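Local coordinates for ankyrin repeat and SAM domain-containing protein 3 (Homo sapiens, PDB 4NL9) that self-associates through its SAM domain, the part of the protein represented here, and may take part in vasopressin signalling in the kidney, at residues A[12-17]-A[32-37]; A[21-26]-A[50-55]; A[25-30]-A[43-48]. The protein carries 1 engineered substitution. One frame throughout, in Å; residues are numbered along the deposited sequence.

How the interactions relate
All three contacts are apolar between their segments, with no hydrogen bond crossing any of them, but they differ in depth. Interaction 1 lies nearest the centre of the SAM domain and joins helix 11-17 to helix 34-37 through largely buried side chains. Interactions 2 and 3 are only partly buried; they draw on neighbouring turns of the same region, residues 21-30, and their segments share Gln25 and Val26: Tyr23 reaches toward the start of helix 53-65, while Val26 and Phe27 pack on helix 42-48. Phe27 touches Leu15 and Phe37 of interaction 1 and Ile50 of interaction 2. Of the three, interaction 2 alone also faces another protein chain.

Interaction 1 of 3, residues A[12-17]-A[32-37]; sequences AALLEQ and VDLREF. Engineered in segment 32-37: Glu36 (natural residue Ile).
Phe37, whose ring packs on Leu14 of the helix opposite, is held at its backbone end by a 2.8 Å hydrogen bond from Phe37 N to Asp33 O. Asp33 is the N-cap of this short helix, and its carboxylate takes the amide one residue earlier: Glu36 N gives a nearly straight bond to Asp33 OD1 (3.1 Å, 165° at the hydrogen), arriving well above the carboxylate plane. Glu36 is an engineered residue, but it enters this bond only through its main chain. A negative group at the start of a helix probably also interacts well with the helix dipole. With the turn fixed in this way, Leu34 and Phe37 present themselves to helix 11-17. Within the five-helix bundle of the SAM domain, this contact ties the first helix to the short middle one, and Met59 and Ile63 of helix 53-65 lie against the same phenyl ring. Leu14 carries most of the contact. Its CG stands opposite the backbone N (chi1 -174°), which sends the isopropyl fork across to helix 34-37. Both methyls reach the ring corner of Phe37, with Leu14 CD2 3.5 Å from Phe37 CE2 and Leu14 CD1 3.8 Å from that same CE2. The approach is oblique, neither over the face nor at the edge. Leu14 CD1 has a second neighbour, Leu34 CD1 at 3.7 Å, where the two leucines meet methyl to methyl with their side chains at about a right angle. Replacing Leu14 by an alanine would probably open a gap beside Phe37 CE2 and strip Leu34 CD1 of its neighbour on helix 11-17. Farther round the ring, Leu15 CD2 comes to 4.5 Å from Phe37 CZ, a looser touch beside the one made by Leu14.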
loop_
_atom_site.group_PDB
_atom_site.type_symbol
_atom_site.label_atom_id
_atom_site.label_comp_id
_atom_site.label_asym_id
_atom_site.label_seq_id
_atom_site.Cartn_x
_atom_site.Cartn_y
_atom_site.Cartn_z
ATOM N N ALA A 12 -3.738 3.585 16.896
ATOM C CA ALA A 12 -3.390 2.171 16.998
ATOM C C ALA A 12 -4.471 1.318 16.342
ATOM O O ALA A 12 -4.169 0.361 15.643
ATOM C CB ALA A 12 -3.195 1.777 18.449
ATOM N N ALA A 13 -5.730 1.701 16.538
ATOM C CA ALA A 13 -6.836 0.958 15.942
ATOM C C ALA A 13 -6.804 1.004 14.416
ATOM O O ALA A 13 -7.016 -0.008 13.750
ATOM C CB ALA A 13 -8.175 1.465 16.478
ATOM N N LEU A 14 -6.524 2.179 13.862
ATOM C CA LEU A 14 -6.433 2.316 12.419
ATOM C C LEU A 14 -5.289 1.465 11.876
ATOM O O LEU A 14 -5.476 0.704 10.938
ATOM C CB LEU A 14 -6.266 3.792 12.013
ATOM C CG LEU A 14 -6.290 4.119 10.513
ATOM C CD1 LEU A 14 -6.774 5.544 10.271
ATOM C CD2 LEU A 14 -4.902 3.950 9.881
ATOM N N LEU A 15 -4.101 1.618 12.459
ATOM C CA LEU A 15 -2.927 0.886 11.992
ATOM C C LEU A 15 -3.120 -0.628 12.112
ATOM O O LEU A 15 -2.663 -1.384 11.252
ATOM C CB LEU A 15 -1.676 1.348 12.755
ATOM C CG LEU A 15 -1.276 2.806 12.498
ATOM C CD1 LEU A 15 -0.018 3.181 13.264
ATOM C CD2 LEU A 15 -1.091 3.074 11.011
ATOM N N GLU A 16 -3.804 -1.063 13.164
ATOM C CA GLU A 16 -4.079 -2.486 13.340
ATOM C C GLU A 16 -4.918 -3.004 12.177
ATOM O O GLU A 16 -4.656 -4.084 11.632
ATOM C CB GLU A 16 -4.798 -2.752 14.662
ATOM C CG GLU A 16 -5.156 -4.216 14.870
ATOM C CD GLU A 16 -5.749 -4.488 16.236
ATOM O OE1 GLU A 16 -6.296 -3.547 16.854
ATOM O OE2 GLU A 16 -5.664 -5.648 16.695
ATOM N N GLN A 17 -5.912 -2.214 11.791
ATOM C CA GLN A 17 -6.828 -2.589 10.724
ATOM C C GLN A 17 -6.096 -2.785 9.399
ATOM O O GLN A 17 -6.427 -3.684 8.629
ATOM C CB GLN A 17 -7.933 -1.536 10.592
ATOM C CG GLN A 17 -9.190 -2.021 9.882
ATOM C CD GLN A 17 -10.344 -1.037 10.003
ATOM O OE1 GLN A 17 -10.278 -0.071 10.767
ATOM N NE2 GLN A 17 -11.409 -1.277 9.245
ATOM N N VAL A 32 2.135 12.281 16.568
ATOM C CA VAL A 32 1.058 12.157 15.597
ATOM C C VAL A 32 -0.008 11.210 16.138
ATOM O O VAL A 32 0.231 10.006 16.270
ATOM C CB VAL A 32 1.581 11.615 14.249
ATOM C CG1 VAL A 32 0.414 11.327 13.287
ATOM C CG2 VAL A 32 2.571 12.599 13.622
ATOM N N ASP A 33 -1.168 11.758 16.485
ATOM C CA ASP A 33 -2.308 10.942 16.879
ATOM C C ASP A 33 -3.217 10.716 15.678
ATOM O O ASP A 33 -2.870 11.096 14.557
ATOM C CB ASP A 33 -3.089 11.624 18.008
ATOM C CG ASP A 33 -3.697 12.956 17.591
ATOM O OD1 ASP A 33 -3.238 13.569 16.599
ATOM O OD2 ASP A 33 -4.659 13.398 18.251
ATOM N N LEU A 34 -4.375 10.112 15.913
ATOM C CA LEU A 34 -5.327 9.830 14.833
ATOM C C LEU A 34 -5.754 11.079 14.078
ATOM O O LEU A 34 -5.733 11.101 12.851
ATOM C CB LEU A 34 -6.554 9.094 15.362
ATOM C CG LEU A 34 -7.599 8.756 14.297
ATOM C CD1 LEU A 34 -7.022 7.866 13.197
ATOM C CD2 LEU A 34 -8.805 8.088 14.947
ATOM N N ARG A 35 -6.118 12.127 14.805
ATOM C CA ARG A 35 -6.559 13.363 14.162
ATOM C C ARG A 35 -5.493 13.926 13.218
ATOM O O ARG A 35 -5.792 14.258 12.067
ATOM C CB ARG A 35 -6.937 14.388 15.224
ATOM C CG ARG A 35 -7.499 15.669 14.657
ATOM C CD ARG A 35 -8.131 16.486 15.773
ATOM N NE ARG A 35 -8.125 17.917 15.489
ATOM C CZ ARG A 35 -7.148 18.742 15.854
ATOM N NH1 ARG A 35 -6.097 18.273 16.514
ATOM N NH2 ARG A 35 -7.220 20.034 15.558
ATOM N N GLU A 36 -4.251 14.016 13.686
ATOM C CA GLU A 36 -3.179 14.513 12.833
ATOM C C GLU A 36 -2.894 13.545 11.692
ATOM O O GLU A 36 -2.642 13.970 10.571
ATOM C CB GLU A 36 -1.900 14.799 13.627
ATOM C CG GLU A 36 -0.778 15.332 12.744
ATOM C CD GLU A 36 0.461 15.748 13.512
ATOM O OE1 GLU A 36 0.521 15.515 14.735
ATOM O OE2 GLU A 36 1.381 16.316 12.881
ATOM N N PHE A 37 -2.931 12.248 11.974
ATOM C CA PHE A 37 -2.676 11.252 10.935
ATOM C C PHE A 37 -3.631 11.436 9.748
ATOM O O PHE A 37 -3.228 11.338 8.586
ATOM C CB PHE A 37 -2.797 9.837 11.530
ATOM C CG PHE A 37 -2.641 8.728 10.516
ATOM C CD1 PHE A 37 -1.378 8.265 10.166
ATOM C CD2 PHE A 37 -3.757 8.156 9.921
ATOM C CE1 PHE A 37 -1.231 7.243 9.239
ATOM C CE2 PHE A 37 -3.622 7.130 8.987
ATOM C CZ PHE A 37 -2.355 6.673 8.651
#

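Interaction 2 of 3, residues A[21-26]-A[50-55]; sequences LKYLQV and ITLFGP
Tyr23 reaches across to Ile50, Pro55 and Leu52, so that one aromatic side chain carries most of the link between the turn leading into helix 24-29 and the start of helix 53-65. That start of the long C-terminal helix is the region known in SAM domains as the end-helix surface, one of the two faces commonly used when these domains join. The ring is set by its first torsion: with CG opposite the carbonyl carbon (chi1 -62°), it extends away from its own backbone toward residues 50-55. Ile50 and Pro55 both sit on one side of the ring plane, each at a slant, so neither makes a true stack. Ile50 comes to the inner end of the ring with its delta methyl, Ile50 CD1 lying 3.5 Å from Tyr23 CD1 and 3.7 Å from Tyr23 CG. Both torsions of Ile50 are bent (chi1 -43°, chi2 -53°), which folds the methyl over toward the tyrosine. Pro55 takes the outer part, its CB 3.6 Å from Tyr23 CE2 and its CG 3.7 Å from Tyr23 OH. The other face of the ring is met by the aliphatic chain of the preceding residue, Lys22, whose CG is 3.4 Å above the plane and displaced toward the rim. The tyrosine is thus clamped between its sequence neighbour and the far segment. Outside the two segments, Lys22 NZ goes on to a salt bridge with an acidic side chain of another protein's chain, and that chain also hydrogen-bonds the backbone around Phe53 and Gly54, consistent with use of this surface for association. At the phenol end Leu52, its side chain nearly perpendicular to that of Tyr23, brings its CD1 to 4.0 Å from Tyr23 OH.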
loop_
_atom_site.group_PDB
_atom_site.type_symbol
_atom_site.label_atom_id
_atom_site.label_comp_id
_atom_site.label_asym_id
_atom_site.label_seq_id
_atom_site.Cartn_x
_atom_site.Cartn_y
_atom_site.Cartn_z
ATOM N N LEU A 21 0.907 -1.832 12.381
ATOM C CA LEU A 21 1.292 -1.496 13.753
ATOM C C LEU A 21 2.807 -1.389 13.938
ATOM O O LEU A 21 3.279 -0.792 14.908
ATOM C CB LEU A 21 0.678 -2.457 14.777
ATOM C CG LEU A 21 -0.751 -2.107 15.192
ATOM C CD1 LEU A 21 -1.321 -3.242 16.018
ATOM C CD2 LEU A 21 -0.850 -0.777 15.963
ATOM N N LYS A 22 3.576 -1.941 13.001
ATOM C CA LYS A 22 5.025 -1.785 13.064
ATOM C C LYS A 22 5.452 -0.314 12.956
ATOM O O LYS A 22 6.589 0.021 13.275
ATOM C CB LYS A 22 5.721 -2.624 11.981
ATOM C CG LYS A 22 5.409 -2.158 10.574
ATOM C CD LYS A 22 6.015 -3.081 9.518
ATOM C CE LYS A 22 7.499 -2.813 9.336
ATOM N NZ LYS A 22 8.041 -3.523 8.134
ATOM N N TYR A 23 4.540 0.566 12.525
ATOM C CA TYR A 23 4.849 1.991 12.406
ATOM C C TYR A 23 4.265 2.864 13.524
ATOM O O TYR A 23 4.468 4.086 13.535
ATOM C CB TYR A 23 4.432 2.538 11.033
ATOM C CG TYR A 23 5.181 1.861 9.919
ATOM C CD1 TYR A 23 6.531 2.129 9.707
ATOM C CD2 TYR A 23 4.559 0.920 9.114
ATOM C CE1 TYR A 23 7.234 1.490 8.705
ATOM C CE2 TYR A 23 5.245 0.286 8.108
ATOM C CZ TYR A 23 6.578 0.574 7.908
ATOM O OH TYR A 23 7.249 -0.088 6.910
ATOM N N LEU A 24 3.562 2.248 14.468
ATOM C CA LEU A 24 2.880 3.038 15.490
ATOM C C LEU A 24 3.853 3.890 16.307
ATOM O O LEU A 24 3.603 5.065 16.549
ATOM C CB LEU A 24 2.054 2.137 16.416
ATOM C CG LEU A 24 1.373 2.839 17.603
ATOM C CD1 LEU A 24 0.323 3.857 17.143
ATOM C CD2 LEU A 24 0.751 1.835 18.564
ATOM N N GLN A 25 4.968 3.308 16.735
ATOM C CA GLN A 25 5.883 4.057 17.594
ATOM C C GLN A 25 6.580 5.199 16.849
ATOM O O GLN A 25 6.923 6.212 17.452
ATOM C CB GLN A 25 6.881 3.128 18.294
ATOM C CG GLN A 25 6.197 2.130 19.225
ATOM C CD GLN A 25 7.105 1.599 20.325
ATOM O OE1 GLN A 25 8.249 1.219 20.078
ATOM N NE2 GLN A 25 6.590 1.574 21.551
ATOM N N VAL A 26 6.762 5.053 15.541
ATOM C CA VAL A 26 7.283 6.157 14.746
ATOM C C VAL A 26 6.331 7.352 14.808
ATOM O O VAL A 26 6.756 8.493 15.029
ATOM C CB VAL A 26 7.548 5.743 13.290
ATOM C CG1 VAL A 26 7.810 6.957 12.442
ATOM C CG2 VAL A 26 8.738 4.806 13.218
ATOM N N ILE A 50 7.736 6.469 6.552
ATOM C CA ILE A 50 6.990 5.403 5.888
ATOM C C ILE A 50 7.490 5.370 4.450
ATOM O O ILE A 50 6.872 5.938 3.552
ATOM C CB ILE A 50 5.452 5.611 5.936
ATOM C CG1 ILE A 50 4.983 6.086 7.319
ATOM C CG2 ILE A 50 4.725 4.317 5.560
ATOM C CD1 ILE A 50 5.450 5.219 8.488
ATOM N N THR A 51 8.641 4.729 4.251
ATOM C CA THR A 51 9.353 4.853 2.980
ATOM C C THR A 51 9.009 3.774 1.975
ATOM O O THR A 51 9.298 3.940 0.787
ATOM C CB THR A 51 10.886 4.869 3.173
ATOM O OG1 THR A 51 11.352 3.568 3.558
ATOM C CG2 THR A 51 11.288 5.887 4.225
ATOM N N LEU A 52 8.372 2.698 2.417
ATOM C CA LEU A 52 8.037 1.599 1.507
ATOM C C LEU A 52 6.672 1.772 0.858
ATOM O O LEU A 52 5.737 2.315 1.462
ATOM C CB LEU A 52 8.114 0.269 2.240
ATOM C CG LEU A 52 9.430 0.011 2.972
ATOM C CD1 LEU A 52 9.372 -1.316 3.702
ATOM C CD2 LEU A 52 10.600 0.022 1.983
ATOM N N PHE A 53 6.544 1.320 -0.389
ATOM C CA PHE A 53 5.342 1.613 -1.149
ATOM C C PHE A 53 4.069 1.038 -0.511
ATOM O O PHE A 53 3.031 1.712 -0.439
ATOM C CB PHE A 53 5.472 1.084 -2.583
ATOM C CG PHE A 53 4.429 1.631 -3.511
ATOM C CD1 PHE A 53 3.138 1.129 -3.507
ATOM C CD2 PHE A 53 4.732 2.681 -4.351
ATOM C CE1 PHE A 53 2.166 1.675 -4.343
ATOM C CE2 PHE A 53 3.767 3.218 -5.190
ATOM C CZ PHE A 53 2.491 2.711 -5.178
ATOM N N GLY A 54 4.139 -0.217 -0.084
ATOM C CA GLY A 54 2.973 -0.922 0.414
ATOM C C GLY A 54 2.317 -0.265 1.615
ATOM O O GLY A 54 1.146 0.098 1.552
ATOM N N PRO A 55 3.077 -0.099 2.705
ATOM C CA PRO A 55 2.483 0.521 3.897
ATOM C C PRO A 55 2.011 1.943 3.633
ATOM O O PRO A 55 0.961 2.349 4.131
ATOM C CB PRO A 55 3.646 0.547 4.888
ATOM C CG PRO A 55 4.578 -0.506 4.436
ATOM C CD PRO A 55 4.424 -0.638 2.957
#

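Interaction 3 of 3, residues A[25-30]-A[43-48]; sequences QVFEEQ and SDLKEI
Helices 24-29 and 42-48 cross almost at a right angle (93°, with 11.4 Å between the axes of the short segments), and the crossing is filled by Val26 and Phe27 on one side and Leu45 and Ile48 on the other. Ile48 spreads its two branches to separate partners. Its CG2 points to Val26, where Ile48 CG2 and Val26 CG1 are only 3.5 Å apart, tighter than ordinary van der Waals contact. The same valine methyl lies 3.5 Å from Ile48 O, so Val26 CG1 touches both side chain and main chain at the end of helix 42-48, and only the carbon pair is tight. The longer branch of Ile48, turned anti to its carbonyl carbon (chi1 -71°), carries CD1 to 4.0 Å from Phe27 CE1, the two side chains meeting at about a right angle. In the five-helix fold of the SAM domain Phe27 is a central core residue: Leu11 and Leu15 of the first helix touch it, as does Met59 of helix 53-65, and Phe37 meets it edge-to-face. Leu45 adds to this surround from the far helix. Leu45 CD2 lies near the plane of the Phe27 ring and meets its rim, 3.8 Å from Phe27 CZ and 4.0 Å from Phe27 CE1. Ile48 thus meets the phenyl group at a slant beside the point where Leu45 abuts its edge. Met59 also touches Leu45, so helix 53-65 backs both sides of the crossing.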
loop_
_atom_site.group_PDB
_atom_site.type_symbol
_atom_site.label_atom_id
_atom_site.label_comp_id
_atom_site.label_asym_id
_atom_site.label_seq_id
_atom_site.Cartn_x
_atom_site.Cartn_y
_atom_site.Cartn_z
ATOM N N GLN A 25 4.968 3.308 16.735
ATOM C CA GLN A 25 5.883 4.057 17.594
ATOM C C GLN A 25 6.580 5.199 16.849
ATOM O O GLN A 25 6.923 6.212 17.452
ATOM C CB GLN A 25 6.881 3.128 18.294
ATOM C CG GLN A 25 6.197 2.130 19.225
ATOM C CD GLN A 25 7.105 1.599 20.325
ATOM O OE1 GLN A 25 8.249 1.219 20.078
ATOM N NE2 GLN A 25 6.590 1.574 21.551
ATOM N N VAL A 26 6.762 5.053 15.541
ATOM C CA VAL A 26 7.283 6.157 14.746
ATOM C C VAL A 26 6.331 7.352 14.808
ATOM O O VAL A 26 6.756 8.493 15.029
ATOM C CB VAL A 26 7.548 5.743 13.290
ATOM C CG1 VAL A 26 7.810 6.957 12.442
ATOM C CG2 VAL A 26 8.738 4.806 13.218
ATOM N N PHE A 27 5.034 7.095 14.651
ATOM C CA PHE A 27 4.055 8.171 14.759
ATOM C C PHE A 27 4.013 8.762 16.170
ATOM O O PHE A 27 3.984 9.988 16.338
ATOM C CB PHE A 27 2.658 7.692 14.334
ATOM C CG PHE A 27 2.518 7.470 12.850
ATOM C CD1 PHE A 27 2.576 8.539 11.971
ATOM C CD2 PHE A 27 2.332 6.195 12.338
ATOM C CE1 PHE A 27 2.452 8.348 10.606
ATOM C CE2 PHE A 27 2.208 5.993 10.972
ATOM C CZ PHE A 27 2.274 7.077 10.098
ATOM N N GLU A 28 4.042 7.896 17.180
ATOM C CA GLU A 28 3.965 8.358 18.560
ATOM C C GLU A 28 5.144 9.254 18.920
ATOM O O GLU A 28 4.980 10.242 19.636
ATOM C CB GLU A 28 3.858 7.172 19.522
ATOM C CG GLU A 28 2.493 6.508 19.477
ATOM C CD GLU A 28 2.375 5.333 20.430
ATOM O OE1 GLU A 28 3.423 4.821 20.878
ATOM O OE2 GLU A 28 1.232 4.927 20.736
ATOM N N GLU A 29 6.321 8.913 18.404
ATOM C CA GLU A 29 7.521 9.701 18.679
ATOM C C GLU A 29 7.426 11.102 18.059
ATOM O O GLU A 29 8.047 12.053 18.556
ATOM C CB GLU A 29 8.763 8.947 18.191
ATOM C CG GLU A 29 10.077 9.673 18.410
ATOM C CD GLU A 29 10.413 9.839 19.879
ATOM O OE1 GLU A 29 9.915 9.040 20.702
ATOM O OE2 GLU A 29 11.176 10.773 20.208
ATOM N N GLN A 30 6.641 11.231 16.990
ATOM C CA GLN A 30 6.403 12.535 16.369
ATOM C C GLN A 30 5.122 13.210 16.868
ATOM O O GLN A 30 4.674 14.219 16.308
ATOM C CB GLN A 30 6.399 12.413 14.844
ATOM C CG GLN A 30 7.696 11.839 14.287
ATOM C CD GLN A 30 8.911 12.606 14.752
ATOM O OE1 GLN A 30 9.863 12.026 15.298
ATOM N NE2 GLN A 30 8.890 13.919 14.550
ATOM N N SER A 43 3.452 12.576 0.898
ATOM C CA SER A 43 4.816 13.016 1.157
ATOM C C SER A 43 5.084 13.267 2.648
ATOM O O SER A 43 6.230 13.159 3.104
ATOM C CB SER A 43 5.181 14.238 0.303
ATOM O OG SER A 43 4.475 15.402 0.713
ATOM N N ASP A 44 4.039 13.611 3.400
ATOM C CA ASP A 44 4.147 13.698 4.861
ATOM C C ASP A 44 4.490 12.339 5.456
ATOM O O ASP A 44 5.307 12.239 6.374
ATOM C CB ASP A 44 2.840 14.180 5.501
ATOM C CG ASP A 44 2.518 15.632 5.196
ATOM O OD1 ASP A 44 3.444 16.435 4.942
ATOM O OD2 ASP A 44 1.321 15.973 5.255
ATOM N N LEU A 45 3.844 11.292 4.947
ATOM C CA LEU A 45 4.101 9.945 5.426
ATOM C C LEU A 45 5.535 9.520 5.109
ATOM O O LEU A 45 6.242 8.954 5.954
ATOM C CB LEU A 45 3.092 8.976 4.812
ATOM C CG LEU A 45 1.644 9.162 5.296
ATOM C CD1 LEU A 45 0.690 8.420 4.381
ATOM C CD2 LEU A 45 1.464 8.712 6.758
ATOM N N LYS A 46 5.973 9.809 3.885
ATOM C CA LYS A 46 7.334 9.483 3.486
ATOM C C LYS A 46 8.349 10.204 4.386
ATOM O O LYS A 46 9.306 9.599 4.867
ATOM C CB LYS A 46 7.530 9.841 2.010
ATOM C CG LYS A 46 8.877 9.462 1.447
ATOM C CD LYS A 46 8.909 9.818 -0.028
ATOM C CE LYS A 46 10.280 9.617 -0.615
ATOM N NZ LYS A 46 10.214 9.832 -2.096
ATOM N N GLU A 47 8.105 11.484 4.642
ATOM C CA GLU A 47 8.979 12.302 5.476
ATOM C C GLU A 47 9.124 11.790 6.919
ATOM O O GLU A 47 10.186 11.942 7.535
ATOM C CB GLU A 47 8.438 13.736 5.467
ATOM C CG GLU A 47 9.234 14.752 6.244
ATOM C CD GLU A 47 8.561 16.121 6.236
ATOM O OE1 GLU A 47 7.323 16.204 6.436
ATOM O OE2 GLU A 47 9.279 17.113 6.020
ATOM N N ILE A 48 8.055 11.202 7.452
ATOM C CA ILE A 48 8.052 10.633 8.813
ATOM C C ILE A 48 8.833 9.306 8.878
ATOM O O ILE A 48 9.327 8.903 9.941
ATOM C CB ILE A 48 6.587 10.453 9.307
ATOM C CG1 ILE A 48 5.950 11.812 9.595
ATOM C CG2 ILE A 48 6.498 9.588 10.562
ATOM C CD1 ILE A 48 4.430 11.757 9.760
#